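Local structure of putative cytochrome P450 hydroxylase (Chondromyces apiculatus DSM 436, 6GMF) at residues A280-R285 against P378-R383; A18-L23 against L305-S310. The protein is a haem-thiolate cytochrome P450 that probably hydroxylates terpenes, inserting one oxygen atom of molecular oxygen into its substrate. All coordinates share one frame; numbering follows the deposited sequence.

Contact 1: residues A280-R285 against P378-R383; sequences AQCIFR and PSFFIR. With HEM (protoporphyrin IX containing Fe), chain B.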
loop_
_atom_site.group_PDB
_atom_site.type_symbol
_atom_site.label_atom_id
_atom_site.label_comp_id
_atom_site.label_asym_id
_atom_site.label_seq_id
_atom_site.Cartn_x
_atom_site.Cartn_y
_atom_site.Cartn_z
ATOM N N ALA A 280 3.874 0.268 3.389
ATOM C CA ALA A 280 3.168 0.114 4.618
ATOM C C ALA A 280 4.201 -0.202 5.709
ATOM O O ALA A 280 4.745 -1.321 5.746
ATOM C CB ALA A 280 2.140 -0.959 4.487
ATOM N N GLN A 281 4.508 0.805 6.551
ATOM C CA GLN A 281 5.599 0.609 7.495
ATOM C C GLN A 281 5.182 -0.308 8.645
ATOM O O GLN A 281 5.994 -0.984 9.248
ATOM C CB GLN A 281 6.062 1.958 8.033
ATOM C CG GLN A 281 6.719 2.821 6.951
ATOM C CD GLN A 281 8.210 2.683 6.894
ATOM O OE1 GLN A 281 8.803 2.238 5.891
ATOM N NE2 GLN A 281 8.818 2.976 8.016
ATOM N N CYS A 282 3.896 -0.249 8.971
ATOM C CA CYS A 282 3.324 -1.084 9.944
ATOM C C CYS A 282 1.855 -1.306 9.636
ATOM O O CYS A 282 1.307 -0.619 8.775
ATOM C CB CYS A 282 3.493 -0.527 11.343
ATOM S SG CYS A 282 2.597 1.012 11.634
ATOM N N ILE A 283 1.288 -2.275 10.366
ATOM C CA ILE A 283 -0.103 -2.539 10.262
ATOM C C ILE A 283 -0.677 -2.612 11.670
ATOM O O ILE A 283 0.048 -2.319 12.597
ATOM C CB ILE A 283 -0.356 -3.747 9.365
ATOM C CG1 ILE A 283 0.344 -5.013 9.847
ATOM C CG2 ILE A 283 -0.008 -3.377 7.915
ATOM C CD1 ILE A 283 0.151 -6.209 8.909
ATOM N N PHE A 284 -1.957 -2.966 11.792
ATOM C CA PHE A 284 -2.640 -2.873 13.082
ATOM C C PHE A 284 -3.202 -4.220 13.525
ATOM O O PHE A 284 -3.791 -4.967 12.712
ATOM C CB PHE A 284 -3.801 -1.884 12.985
ATOM C CG PHE A 284 -3.370 -0.443 12.895
ATOM C CD1 PHE A 284 -2.831 0.069 11.726
ATOM C CD2 PHE A 284 -3.439 0.378 14.007
ATOM C CE1 PHE A 284 -2.447 1.400 11.661
ATOM C CE2 PHE A 284 -3.072 1.714 13.927
ATOM C CZ PHE A 284 -2.574 2.206 12.753
ATOM N N ARG A 285 -3.056 -4.494 14.843
ATOM C CA ARG A 285 -3.671 -5.669 15.468
ATOM C C ARG A 285 -4.182 -5.269 16.866
ATOM O O ARG A 285 -3.782 -4.249 17.364
ATOM C CB ARG A 285 -2.684 -6.834 15.596
ATOM C CG ARG A 285 -2.147 -7.376 14.272
ATOM C CD ARG A 285 -3.216 -8.134 13.524
ATOM N NE ARG A 285 -2.663 -8.826 12.356
ATOM C CZ ARG A 285 -2.660 -8.331 11.129
ATOM N NH1 ARG A 285 -2.947 -7.051 10.898
ATOM N NH2 ARG A 285 -2.391 -9.159 10.116
ATOM N N PRO A 378 4.132 13.320 6.306
ATOM C CA PRO A 378 4.201 13.214 7.755
ATOM C C PRO A 378 3.317 12.053 8.249
ATOM O O PRO A 378 2.282 12.264 8.905
ATOM C CB PRO A 378 3.712 14.618 8.180
ATOM C CG PRO A 378 2.701 14.987 7.134
ATOM C CD PRO A 378 3.263 14.417 5.846
ATOM N N SER A 379 3.710 10.828 7.873
ATOM C CA SER A 379 3.054 9.607 8.288
ATOM C C SER A 379 4.122 8.581 8.677
ATOM O O SER A 379 5.100 8.323 7.942
ATOM C CB SER A 379 2.099 9.082 7.228
ATOM O OG SER A 379 1.478 7.855 7.636
ATOM N N PHE A 380 3.956 8.041 9.879
ATOM C CA PHE A 380 4.711 6.901 10.367
ATOM C C PHE A 380 4.258 5.614 9.680
ATOM O O PHE A 380 5.048 4.667 9.550
ATOM C CB PHE A 380 4.434 6.724 11.863
ATOM C CG PHE A 380 5.173 5.596 12.520
ATOM C CD1 PHE A 380 6.544 5.667 12.714
ATOM C CD2 PHE A 380 4.498 4.491 13.013
ATOM C CE1 PHE A 380 7.236 4.659 13.362
ATOM C CE2 PHE A 380 5.189 3.489 13.680
ATOM C CZ PHE A 380 6.562 3.552 13.837
ATOM N N PHE A 381 2.994 5.612 9.272
ATOM C CA PHE A 381 2.304 4.390 8.840
ATOM C C PHE A 381 2.558 4.108 7.369
ATOM O O PHE A 381 2.782 2.935 7.046
ATOM C CB PHE A 381 0.818 4.511 9.155
ATOM C CG PHE A 381 0.629 4.708 10.639
ATOM C CD1 PHE A 381 0.646 3.628 11.504
ATOM C CD2 PHE A 381 0.546 5.981 11.176
ATOM C CE1 PHE A 381 0.507 3.810 12.872
ATOM C CE2 PHE A 381 0.390 6.160 12.544
ATOM C CZ PHE A 381 0.402 5.078 13.392
ATOM N N ILE A 382 2.471 5.130 6.509
ATOM C CA ILE A 382 2.743 5.000 5.080
ATOM C C ILE A 382 3.962 5.852 4.777
ATOM O O ILE A 382 3.934 7.078 5.022
ATOM C CB ILE A 382 1.541 5.451 4.241
ATOM C CG1 ILE A 382 0.303 4.619 4.538
ATOM C CG2 ILE A 382 1.884 5.363 2.757
ATOM C CD1 ILE A 382 0.422 3.213 4.033
ATOM N N ARG A 383 4.984 5.238 4.189
ATOM C CA ARG A 383 6.267 5.905 3.845
ATOM C C ARG A 383 6.204 6.340 2.368
ATOM O O ARG A 383 6.175 5.477 1.475
ATOM C CB ARG A 383 7.409 4.917 4.090
ATOM C CG ARG A 383 8.775 5.456 3.720
ATOM C CD ARG A 383 9.377 6.201 4.874
ATOM N NE ARG A 383 10.842 6.301 4.744
ATOM C CZ ARG A 383 11.626 7.287 5.170
ATOM N NH1 ARG A 383 11.139 8.268 5.888
ATOM N NH2 ARG A 383 12.912 7.270 4.868
HETATM C CHA HEM B . -3.779 -6.034 2.602
HETATM C CHB HEM B . 0.324 -3.867 1.759
HETATM C CHC HEM B . -1.352 -2.562 -2.590
HETATM C CHD HEM B . -5.599 -4.403 -1.578
HETATM C C1A HEM B . -2.486 -5.585 2.730
HETATM C C2A HEM B . -1.675 -5.941 3.843
HETATM C C3A HEM B . -0.504 -5.293 3.612
HETATM C C4A HEM B . -0.627 -4.613 2.374
HETATM C CMA HEM B . 0.723 -5.215 4.487
HETATM C CAA HEM B . -1.999 -6.802 5.032
HETATM C CBA HEM B . -2.810 -6.063 6.130
HETATM C CGA HEM B . -3.011 -6.890 7.383
HETATM O O1A HEM B . -2.439 -8.003 7.508
HETATM O O2A HEM B . -3.683 -6.307 8.296
HETATM C C1B HEM B . 0.248 -3.285 0.484
HETATM C C2B HEM B . 1.319 -2.599 -0.189
HETATM C C3B HEM B . 0.872 -2.208 -1.412
HETATM C C4B HEM B . -0.508 -2.695 -1.499
HETATM C CMB HEM B . 2.634 -2.387 0.445
HETATM C CAB HEM B . 1.573 -1.510 -2.557
HETATM C CBB HEM B . 2.864 -1.538 -2.626
HETATM C C1C HEM B . -2.626 -2.975 -2.761
HETATM C C2C HEM B . -3.410 -2.734 -3.940
HETATM C C3C HEM B . -4.636 -3.286 -3.605
HETATM C C4C HEM B . -4.590 -3.777 -2.281
HETATM C CMC HEM B . -2.916 -2.209 -5.257
HETATM C CAC HEM B . -5.856 -3.402 -4.405
HETATM C CBC HEM B . -6.079 -2.777 -5.537
HETATM C C1D HEM B . -5.436 -4.964 -0.339
HETATM C C2D HEM B . -6.559 -5.631 0.384
HETATM C C3D HEM B . -6.046 -6.100 1.540
HETATM C C4D HEM B . -4.629 -5.723 1.534
HETATM C CMD HEM B . -7.957 -5.725 -0.207
HETATM C CAD HEM B . -6.793 -6.845 2.611
HETATM C CBD HEM B . -6.704 -8.379 2.542
HETATM C CGD HEM B . -7.383 -9.066 3.708
HETATM O O1D HEM B . -7.680 -10.262 3.548
HETATM O O2D HEM B . -7.593 -8.443 4.782
HETATM N NA HEM B . -1.828 -4.772 1.820
HETATM N NB HEM B . -0.782 -3.312 -0.353
HETATM N NC HEM B . -3.353 -3.563 -1.745
HETATM N ND HEM B . -4.309 -4.995 0.452
HETATM FE FE HEM B . -2.553 -4.274 0.023
HETATM O O HOH W 1 0.160 1.422 7.303
HETATM O O HOH W 2 -3.195 -2.408 1.088
#
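Cys282 points its sulfur into the angle between two phenylalanines of 378-383. SG lies 3.3 Å from CD1 of Phe381 and 4.1 Å from CE2 of Phe380, coming obliquely at both rings. A chi1 of 66°, which sets SG between the backbone N and the carbonyl carbon, brings it there. The Phe284 ring lies nearly parallel to that of Phe381, planes at 22°, but slid so far that there is little overlap, CZ of Phe284 at 3.5 Å from CE1 of Phe381. CB and CG of Gln281 lie against Phe380 O, and CG also meets CB of Arg383. The backbones join where Gln281 N donates to Phe381 O (2.8 Å), and a water bonded to the same oxygen also donates to Cys282 O. Arg285 grips one haem propionate with two bonds, NH1 to O2A (2.8 Å) and NH2 to O1A (2.9 Å), the carboxylate carbon lying in the guanidinium plane. NH1 also donates to Phe284 O, which fixes the group's rotation. A leucine at Arg285 would probably leave that propionate without this positive partner and Phe284 O without its side-chain donor. Packing, one direct backbone bond and a bridging water join two loops, the first leading into strand 285-287, where Arg285 probably offsets the propionate's negative charge, as arginines commonly do in P450s.

Contact 2: residues A18-L23 against L305-S310; sequences ALFAEL and LPLLAS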
loop_
_atom_site.group_PDB
_atom_site.type_symbol
_atom_site.label_atom_id
_atom_site.label_comp_id
_atom_site.label_asym_id
_atom_site.label_seq_id
_atom_site.Cartn_x
_atom_site.Cartn_y
_atom_site.Cartn_z
ATOM N N ALA A 18 16.361 4.217 12.152
ATOM C CA ALA A 18 17.235 4.400 13.304
ATOM C C ALA A 18 16.505 3.972 14.596
ATOM O O ALA A 18 17.027 3.150 15.390
ATOM C CB ALA A 18 17.701 5.837 13.333
ATOM N N LEU A 19 15.267 4.457 14.751
ATOM C CA LEU A 19 14.398 4.000 15.805
ATOM C C LEU A 19 14.243 2.474 15.742
ATOM O O LEU A 19 14.320 1.811 16.780
ATOM C CB LEU A 19 13.040 4.692 15.706
ATOM C CG LEU A 19 11.917 4.065 16.532
ATOM C CD1 LEU A 19 12.124 4.292 18.016
ATOM C CD2 LEU A 19 10.558 4.587 16.096
ATOM N N PHE A 20 13.969 1.929 14.547
ATOM C CA PHE A 20 13.659 0.511 14.443
ATOM C C PHE A 20 14.858 -0.323 14.912
ATOM O O PHE A 20 14.705 -1.315 15.572
ATOM C CB PHE A 20 13.210 0.119 13.033
ATOM C CG PHE A 20 11.945 0.809 12.545
ATOM C CD1 PHE A 20 10.977 1.306 13.415
ATOM C CD2 PHE A 20 11.709 0.921 11.188
ATOM C CE1 PHE A 20 9.814 1.882 12.933
ATOM C CE2 PHE A 20 10.558 1.513 10.709
ATOM C CZ PHE A 20 9.595 1.971 11.584
ATOM N N ALA A 21 16.068 0.070 14.501
ATOM C CA ALA A 21 17.236 -0.665 14.870
ATOM C C ALA A 21 17.450 -0.605 16.379
ATOM O O ALA A 21 17.823 -1.589 16.943
ATOM C CB ALA A 21 18.425 -0.095 14.155
ATOM N N GLU A 22 17.183 0.560 16.970
ATOM C CA GLU A 22 17.360 0.713 18.403
ATOM C C GLU A 22 16.352 -0.184 19.126
ATOM O O GLU A 22 16.708 -0.884 20.078
ATOM C CB GLU A 22 17.246 2.173 18.817
ATOM C CG GLU A 22 17.522 2.396 20.298
ATOM C CD GLU A 22 18.946 2.161 20.787
ATOM O OE1 GLU A 22 19.752 1.451 20.111
ATOM O OE2 GLU A 22 19.233 2.660 21.896
ATOM N N LEU A 23 15.111 -0.214 18.628
ATOM C CA LEU A 23 14.071 -1.045 19.216
ATOM C C LEU A 23 14.474 -2.522 19.135
ATOM O O LEU A 23 14.406 -3.243 20.132
ATOM C CB LEU A 23 12.741 -0.823 18.492
ATOM C CG LEU A 23 11.619 -1.772 18.902
ATOM C CD1 LEU A 23 11.295 -1.609 20.383
ATOM C CD2 LEU A 23 10.387 -1.533 18.067
ATOM N N LEU A 305 1.293 -2.837 16.795
ATOM C CA LEU A 305 1.774 -2.486 15.461
ATOM C C LEU A 305 2.931 -3.398 15.094
ATOM O O LEU A 305 4.069 -3.172 15.509
ATOM C CB LEU A 305 2.251 -1.029 15.433
ATOM C CG LEU A 305 1.274 0.046 15.917
ATOM C CD1 LEU A 305 1.937 1.391 15.731
ATOM C CD2 LEU A 305 0.001 -0.010 15.148
ATOM N N PRO A 306 2.672 -4.440 14.283
ATOM C CA PRO A 306 3.751 -5.205 13.684
ATOM C C PRO A 306 4.471 -4.299 12.674
ATOM O O PRO A 306 3.832 -3.775 11.737
ATOM C CB PRO A 306 3.055 -6.385 13.009
ATOM C CG PRO A 306 1.653 -6.377 13.532
ATOM C CD PRO A 306 1.342 -4.945 13.908
ATOM N N LEU A 307 5.755 -4.039 12.919
ATOM C CA LEU A 307 6.502 -3.049 12.155
ATOM C C LEU A 307 7.108 -3.777 10.958
ATOM O O LEU A 307 8.211 -4.306 11.074
ATOM C CB LEU A 307 7.605 -2.446 13.015
ATOM C CG LEU A 307 7.123 -1.714 14.281
ATOM C CD1 LEU A 307 8.315 -1.216 15.087
ATOM C CD2 LEU A 307 6.225 -0.558 13.945
ATOM N N LEU A 308 6.316 -3.890 9.895
ATOM C CA LEU A 308 6.780 -4.556 8.661
ATOM C C LEU A 308 8.138 -3.978 8.215
ATOM O O LEU A 308 9.020 -4.755 7.757
ATOM C CB LEU A 308 5.743 -4.356 7.557
ATOM C CG LEU A 308 4.336 -4.837 7.883
ATOM C CD1 LEU A 308 3.478 -4.636 6.672
ATOM C CD2 LEU A 308 4.317 -6.265 8.344
ATOM N N ALA A 309 8.299 -2.661 8.323
ATOM C CA ALA A 309 9.490 -2.010 7.772
ATOM C C ALA A 309 10.685 -2.427 8.635
ATOM O O ALA A 309 11.784 -2.568 8.131
ATOM C CB ALA A 309 9.311 -0.526 7.799
ATOM N N SER A 310 10.477 -2.502 9.955
ATOM C CA SER A 310 11.535 -2.963 10.879
ATOM C C SER A 310 11.976 -4.397 10.578
ATOM O O SER A 310 13.169 -4.720 10.557
ATOM C CB SER A 310 11.113 -2.846 12.293
ATOM O OG SER A 310 12.201 -3.208 13.155
#
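Residues 18-23, part of helix 16-26, come up against the turn where strand 303-306 gives way to helix 308-312, the backbones nearing most at Phe20 and Ser310, CA atoms 5.4 Å apart. Leu307, N-cap of helix 308-312 and centre of an inverse gamma turn, sends its side chain toward helix 16-26. Its CD1 serves two partners, CD2 of Leu23 at 3.6 Å and CD1 of Phe20 at 4.0 Å. The Phe20 ring slants across the start of the second helix: from the other side of the ring's long axis, CE2 meets CB of Ala309 at 3.8 Å. Nearer the backbone, CB of Phe20 rests against OG of Ser310 at 3.5 Å. Leu23 reaches Leu307 with a single methyl, its CG lying opposite the backbone N (chi1 172°), and it also packs on Ile2. No hydrogen bond spans the two segments. Between them the hold is therefore apolar; the buried Ser310 hydroxyl, whose partners lie beyond both segments, adds hydrogen bonds with Gly41 O, just past strand 38-40, and with NH1 of Arg24, the latter tying helix 308-312 to helix 16-26.

Overall arrangement
Both contacts are buried, but contact 1 lies deeper, about 10 Å from the centre of the chain against about 18 Å for contact 2, and their own centres are about 11 Å apart. They meet directly: Gln281 O is a probable hydrogen-bond partner of Ala309 N at 3.0 Å, and Ile283 N of Pro306 O at 3.3 Å. Segment 305-310 touches both helix 16-26 and the 280-285 loop, and that helix also reaches contact 1 directly, Phe20 on Gln281. Contact 1 mixes a backbone bond, a bridging water and sulfur-aromatic packing beside a haem propionate, probably charged; contact 2, farther out, depends on hydrocarbon packing, although Leu308 of its second segment still touches the haem.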